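Possible prolidase (Bifidobacterium longum NCC2705, PDB 2P9B) probably hydrolyses non-peptide carbon-nitrogen bonds as a member of the amidohydrolase family, although its actual substrate is not established. Local coordinates at residues 273-276 with 277-281; 436-439 with 440-443. All coordinates share one frame; numbering follows the deposited sequence.

Interaction 1: 273-276 with 277-281; sequences ELIG and MFRHN
Glu273 meets Met277, a selenomethionine, one turn further along the helix. Glu273 O accepts the backbone hydrogen bond from Met277 N at 3.1 Å, and Met277 CG presses close to the same oxygen at 3.0 Å. The Glu273 carboxylate is engaged with the preceding helix, where OE1 forms a salt bridge with Arg254. Next comes Leu274, whose CD2 methyl lies 4.1 Å from Met277 SE as the two side chains pass at a slant. The selenomethionine chain is extended as far as SE and then bends (chi3 68°); beyond this pair it packs on Leu257 and Leu258 of helix 250-259. Leu274 O takes a hydrogen bond from Phe278 N, and ring atom CD2 of Phe278 approaches that oxygen to 3.3 Å. Phe278 is buried, also against Leu257, and Ile275 CA lies at the edge of its ring, near the ring plane. Ile275 O receives a nearly straight hydrogen bond from Arg279 N at 3.1 Å (173° at the hydrogen) and a weak one from Phe278 N. With CG1 anti to the carbonyl carbon (chi1 -69°), the CG2 methyl of Ile275 falls beside that carbon, on the side of the chain leading to Arg279. There it sits over the centre of one guanidinium face, 3.8 Å from Arg279 CZ. The arginine runs alongside the isoleucine, and its NH2 is tied down by a hydrogen bond to Ala336 O. Finally, Gly276 O accepts His280 N at 3.0 Å, the last turn before the chain leaves helical geometry at His280. This is i to i+3 and i to i+4 packing along helix 272-279 to its C-terminal end, the helix of a beta-alpha-beta unit between strands 263-264 and 290-292 in a fold of the TIM-barrel clan.

Interaction 2: 436-439 with 440-443; sequences KRFA and DIDA
Ala439 O takes the hydrogen bond of Ala443 N at 2.8 Å, with the donor tilted out of the carbonyl plane. This bond belongs to the first turn of helix 439-449, for which Phe438 holds the N-cap position. The cap residue's own carbonyl is also used: Asp442 N points at Phe438 O from 2.9 Å in an almost straight bond (172° at the hydrogen). Asp442 turns its carboxylate back over the incoming chain, with CG anti to its carbonyl carbon (chi1 -67°), which lays OD2 3.3 Å from Arg437 CB. The arginine and aspartate side chains cross at about a right angle, and their charged ends stay apart, 5.2 Å between Arg437 NH1 and Asp442 OD2. A water spans the gap, accepting from NH1 and donating weakly to OD2. Both groups have further partners, Glu418 O for Arg437 NH2 and Tyr354 OH for Asp442 OD1; the same hydroxyl also bonds Phe438 N. Cutting Asp442 back to an alanine would probably leave the Tyr354 hydroxyl with one partner fewer and the water without its weak bond to the helix. An apolar touch completes the turn: Ile441 CD1 rests 3.9 Å from Phe438 CB.

Following the chain from the N terminus, interaction 1 comes first, on helix 272-279, and closes before interaction 2 opens at residues 436-439. Each contact joins neighbouring segments of one continuous stretch, so what it closes is a helical turn rather than a long loop; the two neither nest nor cross. Interaction 1 runs to the end of the helix that connects parallel strands 263-264 and 290-292, whereas interaction 2 starts helix 439-449, the last in the model, after strand 428-429. They lie on opposite sides of the chain's centre, with their own centres 40 Å apart and nearest atoms about 28 Å apart, so they do not touch.

Interaction 1: 273-276 with 277-281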
ATOM      1  N   GLU A 273      22.648 -11.201   6.848  1.00 19.77           N
ATOM      2  CA  GLU A 273      21.842 -12.408   6.954  1.00 21.67           C
ATOM      3  C   GLU A 273      20.400 -12.100   6.574  1.00 19.31           C
ATOM      4  O   GLU A 273      19.797 -12.809   5.773  1.00 19.08           O
ATOM      5  CB  GLU A 273      21.884 -12.965   8.378  1.00 25.33           C
ATOM      6  CG  GLU A 273      21.040 -14.220   8.570  1.00 30.94           C
ATOM      7  CD  GLU A 273      20.955 -14.660  10.024  1.00 34.65           C
ATOM      8  OE1 GLU A 273      20.508 -13.854  10.870  1.00 35.23           O
ATOM      9  OE2 GLU A 273      21.328 -15.816  10.318  1.00 36.14           O
ATOM     10  N   LEU A 274      19.854 -11.034   7.147  1.00 19.29           N
ATOM     11  CA  LEU A 274      18.474 -10.649   6.868  1.00 18.27           C
ATOM     12  C   LEU A 274      18.276 -10.224   5.422  1.00 18.15           C
ATOM     13  O   LEU A 274      17.268 -10.557   4.804  1.00 18.14           O
ATOM     14  CB  LEU A 274      18.035  -9.525   7.804  1.00 19.73           C
ATOM     15  CG  LEU A 274      17.945  -9.872   9.292  1.00 22.05           C
ATOM     16  CD1 LEU A 274      17.442  -8.650  10.043  1.00 21.61           C
ATOM     17  CD2 LEU A 274      17.004 -11.052   9.513  1.00 23.65           C
ATOM     18  N   ILE A 275      19.231  -9.480   4.877  1.00 17.32           N
ATOM     19  CA  ILE A 275      19.124  -9.042   3.494  1.00 18.10           C
ATOM     20  C   ILE A 275      19.021 -10.270   2.590  1.00 17.52           C
ATOM     21  O   ILE A 275      18.217 -10.308   1.660  1.00 17.63           O
ATOM     22  CB  ILE A 275      20.343  -8.190   3.095  1.00 18.56           C
ATOM     23  CG1 ILE A 275      20.294  -6.856   3.848  1.00 19.54           C
ATOM     24  CG2 ILE A 275      20.361  -7.967   1.590  1.00 17.32           C
ATOM     25  CD1 ILE A 275      21.486  -5.955   3.600  1.00 21.19           C
ATOM     26  N   GLY A 276      19.828 -11.284   2.884  1.00 17.73           N
ATOM     27  CA  GLY A 276      19.798 -12.494   2.090  1.00 17.72           C
ATOM     28  C   GLY A 276      18.458 -13.202   2.191  1.00 18.84           C
ATOM     29  O   GLY A 276      17.997 -13.793   1.212  1.00 17.58           O
HETATM   30  N   MSE A 277      17.836 -13.134   3.371  1.00 19.28           N
HETATM   31  CA  MSE A 277      16.537 -13.773   3.608  1.00 21.50           C
HETATM   32  C   MSE A 277      15.412 -13.067   2.835  1.00 20.84           C
HETATM   33  O   MSE A 277      14.413 -13.694   2.478  1.00 21.62           O
HETATM   34  CB  MSE A 277      16.227 -13.809   5.110  1.00 25.54           C
HETATM   35  CG  MSE A 277      17.296 -14.518   5.944  1.00 32.90           C
HETATM   36 SE   MSE A 277      16.788 -14.781   7.817  1.00 42.61          SE
HETATM   37  CE  MSE A 277      15.386 -16.079   7.457  1.00 35.72           C
ATOM     38  N   PHE A 278      15.582 -11.774   2.569  1.00 18.95           N
ATOM     39  CA  PHE A 278      14.604 -11.009   1.789  1.00 17.91           C
ATOM     40  C   PHE A 278      14.752 -11.425   0.319  1.00 17.91           C
ATOM     41  O   PHE A 278      13.779 -11.777  -0.349  1.00 17.61           O
ATOM     42  CB  PHE A 278      14.879  -9.500   1.895  1.00 16.48           C
ATOM     43  CG  PHE A 278      14.159  -8.815   3.027  1.00 14.48           C
ATOM     44  CD1 PHE A 278      12.802  -8.522   2.930  1.00 13.64           C
ATOM     45  CD2 PHE A 278      14.842  -8.439   4.180  1.00 15.29           C
ATOM     46  CE1 PHE A 278      12.133  -7.861   3.964  1.00 13.11           C
ATOM     47  CE2 PHE A 278      14.186  -7.777   5.221  1.00 14.31           C
ATOM     48  CZ  PHE A 278      12.827  -7.487   5.110  1.00 13.95           C
ATOM     49  N   ARG A 279      15.990 -11.391  -0.165  1.00 18.87           N
ATOM     50  CA  ARG A 279      16.303 -11.735  -1.555  1.00 19.67           C
ATOM     51  C   ARG A 279      15.846 -13.110  -1.997  1.00 20.42           C
ATOM     52  O   ARG A 279      15.268 -13.265  -3.073  1.00 22.03           O
ATOM     53  CB  ARG A 279      17.810 -11.632  -1.807  1.00 21.93           C
ATOM     54  CG  ARG A 279      18.301 -10.240  -2.111  1.00 26.77           C
ATOM     55  CD  ARG A 279      19.801 -10.244  -2.335  1.00 28.33           C
ATOM     56  NE  ARG A 279      20.332  -8.894  -2.472  1.00 29.71           N
ATOM     57  CZ  ARG A 279      21.522  -8.519  -2.019  1.00 32.70           C
ATOM     58  NH1 ARG A 279      22.303  -9.397  -1.398  1.00 34.44           N
ATOM     59  NH2 ARG A 279      21.933  -7.271  -2.184  1.00 33.81           N
ATOM     60  N   HIS A 280      16.130 -14.112  -1.175  1.00 20.25           N
ATOM     61  CA  HIS A 280      15.754 -15.485  -1.479  1.00 21.20           C
ATOM     62  C   HIS A 280      15.130 -16.122  -0.252  1.00 19.86           C
ATOM     63  O   HIS A 280      15.822 -16.467   0.704  1.00 20.28           O
ATOM     64  CB  HIS A 280      16.985 -16.289  -1.914  1.00 23.86           C
ATOM     65  CG  HIS A 280      17.662 -15.741  -3.133  1.00 25.86           C
ATOM     66  ND1 HIS A 280      17.050 -15.694  -4.366  1.00 28.39           N
ATOM     67  CD2 HIS A 280      18.894 -15.206  -3.303  1.00 27.72           C
ATOM     68  CE1 HIS A 280      17.875 -15.151  -5.245  1.00 28.89           C
ATOM     69  NE2 HIS A 280      19.002 -14.847  -4.625  1.00 29.15           N
ATOM     70  N   ASN A 281      13.811 -16.265  -0.286  1.00 19.48           N
ATOM     71  CA  ASN A 281      13.067 -16.855   0.815  1.00 18.44           C
ATOM     72  C   ASN A 281      12.328 -18.063   0.253  1.00 18.73           C
ATOM     73  O   ASN A 281      11.254 -17.927  -0.328  1.00 17.70           O
ATOM     74  CB  ASN A 281      12.065 -15.844   1.365  1.00 18.20           C
ATOM     75  CG  ASN A 281      11.468 -16.281   2.678  1.00 17.96           C
ATOM     76  OD1 ASN A 281      11.369 -17.475   2.962  1.00 17.64           O
ATOM     77  ND2 ASN A 281      11.054 -15.317   3.485  1.00 16.59           N
TER

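Interaction 2: 436-439 with 440-443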
ATOM      1  N   LYS A 436     -11.793  14.854   1.090  1.00 25.26           N
ATOM      2  CA  LYS A 436     -12.050  15.926   2.036  1.00 27.26           C
ATOM      3  C   LYS A 436     -10.820  15.910   2.936  1.00 27.05           C
ATOM      4  O   LYS A 436     -10.499  14.884   3.534  1.00 27.67           O
ATOM      5  CB  LYS A 436     -13.310  15.622   2.850  1.00 29.57           C
ATOM      6  CG  LYS A 436     -13.682  16.706   3.844  1.00 33.70           C
ATOM      7  CD  LYS A 436     -14.970  16.364   4.576  1.00 37.23           C
ATOM      8  CE  LYS A 436     -16.151  16.255   3.618  1.00 39.41           C
ATOM      9  NZ  LYS A 436     -16.388  17.520   2.863  1.00 40.06           N
ATOM     10  N   ARG A 437     -10.120  17.033   3.022  1.00 27.34           N
ATOM     11  CA  ARG A 437      -8.915  17.097   3.839  1.00 27.68           C
ATOM     12  C   ARG A 437      -9.152  17.760   5.188  1.00 29.08           C
ATOM     13  O   ARG A 437     -10.136  18.474   5.378  1.00 29.39           O
ATOM     14  CB  ARG A 437      -7.823  17.842   3.070  1.00 27.03           C
ATOM     15  CG  ARG A 437      -7.512  17.205   1.730  1.00 26.14           C
ATOM     16  CD  ARG A 437      -6.793  18.166   0.804  1.00 26.17           C
ATOM     17  NE  ARG A 437      -6.768  17.662  -0.565  1.00 25.02           N
ATOM     18  CZ  ARG A 437      -6.009  16.655  -0.987  1.00 24.21           C
ATOM     19  NH1 ARG A 437      -5.189  16.032  -0.148  1.00 22.26           N
ATOM     20  NH2 ARG A 437      -6.078  16.267  -2.250  1.00 22.34           N
ATOM     21  N   PHE A 438      -8.254  17.497   6.132  1.00 29.31           N
ATOM     22  CA  PHE A 438      -8.346  18.076   7.465  1.00 31.06           C
ATOM     23  C   PHE A 438      -7.195  19.058   7.614  1.00 30.26           C
ATOM     24  O   PHE A 438      -6.066  18.671   7.902  1.00 29.45           O
ATOM     25  CB  PHE A 438      -8.262  16.977   8.524  1.00 33.36           C
ATOM     26  CG  PHE A 438      -9.415  16.014   8.478  1.00 37.00           C
ATOM     27  CD1 PHE A 438     -10.703  16.435   8.801  1.00 38.89           C
ATOM     28  CD2 PHE A 438      -9.223  14.693   8.083  1.00 38.28           C
ATOM     29  CE1 PHE A 438     -11.784  15.557   8.731  1.00 40.49           C
ATOM     30  CE2 PHE A 438     -10.297  13.805   8.008  1.00 39.82           C
ATOM     31  CZ  PHE A 438     -11.579  14.238   8.333  1.00 40.58           C
ATOM     32  N   ALA A 439      -7.498  20.334   7.398  1.00 30.36           N
ATOM     33  CA  ALA A 439      -6.507  21.401   7.472  1.00 30.49           C
ATOM     34  C   ALA A 439      -5.609  21.362   8.706  1.00 29.71           C
ATOM     35  O   ALA A 439      -4.396  21.541   8.596  1.00 28.73           O
ATOM     36  CB  ALA A 439      -7.206  22.754   7.382  1.00 30.85           C
ATOM     37  N   ASP A 440      -6.197  21.132   9.876  1.00 30.41           N
ATOM     38  CA  ASP A 440      -5.428  21.096  11.118  1.00 30.70           C
ATOM     39  C   ASP A 440      -4.359  20.007  11.112  1.00 29.28           C
ATOM     40  O   ASP A 440      -3.197  20.266  11.420  1.00 28.44           O
ATOM     41  CB  ASP A 440      -6.367  20.906  12.319  1.00 33.80           C
ATOM     42  CG  ASP A 440      -7.065  19.557  12.317  1.00 37.13           C
ATOM     43  OD1 ASP A 440      -7.664  19.191  11.285  1.00 38.10           O
ATOM     44  OD2 ASP A 440      -7.022  18.863  13.356  1.00 39.77           O
ATOM     45  N   ILE A 441      -4.755  18.791  10.758  1.00 27.82           N
ATOM     46  CA  ILE A 441      -3.826  17.673  10.711  1.00 26.89           C
ATOM     47  C   ILE A 441      -2.812  17.870   9.589  1.00 25.60           C
ATOM     48  O   ILE A 441      -1.618  17.642   9.775  1.00 23.44           O
ATOM     49  CB  ILE A 441      -4.573  16.344  10.493  1.00 28.24           C
ATOM     50  CG1 ILE A 441      -5.590  16.143  11.620  1.00 29.95           C
ATOM     51  CG2 ILE A 441      -3.580  15.189  10.444  1.00 28.92           C
ATOM     52  CD1 ILE A 441      -6.520  14.962  11.418  1.00 31.77           C
ATOM     53  N   ASP A 442      -3.286  18.298   8.422  1.00 24.43           N
ATOM     54  CA  ASP A 442      -2.390  18.514   7.295  1.00 24.96           C
ATOM     55  C   ASP A 442      -1.356  19.591   7.625  1.00 24.87           C
ATOM     56  O   ASP A 442      -0.193  19.478   7.243  1.00 24.04           O
ATOM     57  CB  ASP A 442      -3.173  18.917   6.035  1.00 24.16           C
ATOM     58  CG  ASP A 442      -4.061  17.794   5.496  1.00 25.17           C
ATOM     59  OD1 ASP A 442      -3.902  16.624   5.911  1.00 23.46           O
ATOM     60  OD2 ASP A 442      -4.919  18.089   4.632  1.00 23.84           O
ATOM     61  N   ALA A 443      -1.780  20.634   8.337  1.00 25.59           N
ATOM     62  CA  ALA A 443      -0.874  21.719   8.712  1.00 25.79           C
ATOM     63  C   ALA A 443       0.224  21.210   9.645  1.00 25.66           C
ATOM     64  O   ALA A 443       1.398  21.544   9.483  1.00 25.62           O
ATOM     65  CB  ALA A 443      -1.655  22.843   9.389  1.00 26.50           C
TER
HETATM   66  O   HOH W   1      -3.721  17.106   2.087  1.00 24.83           O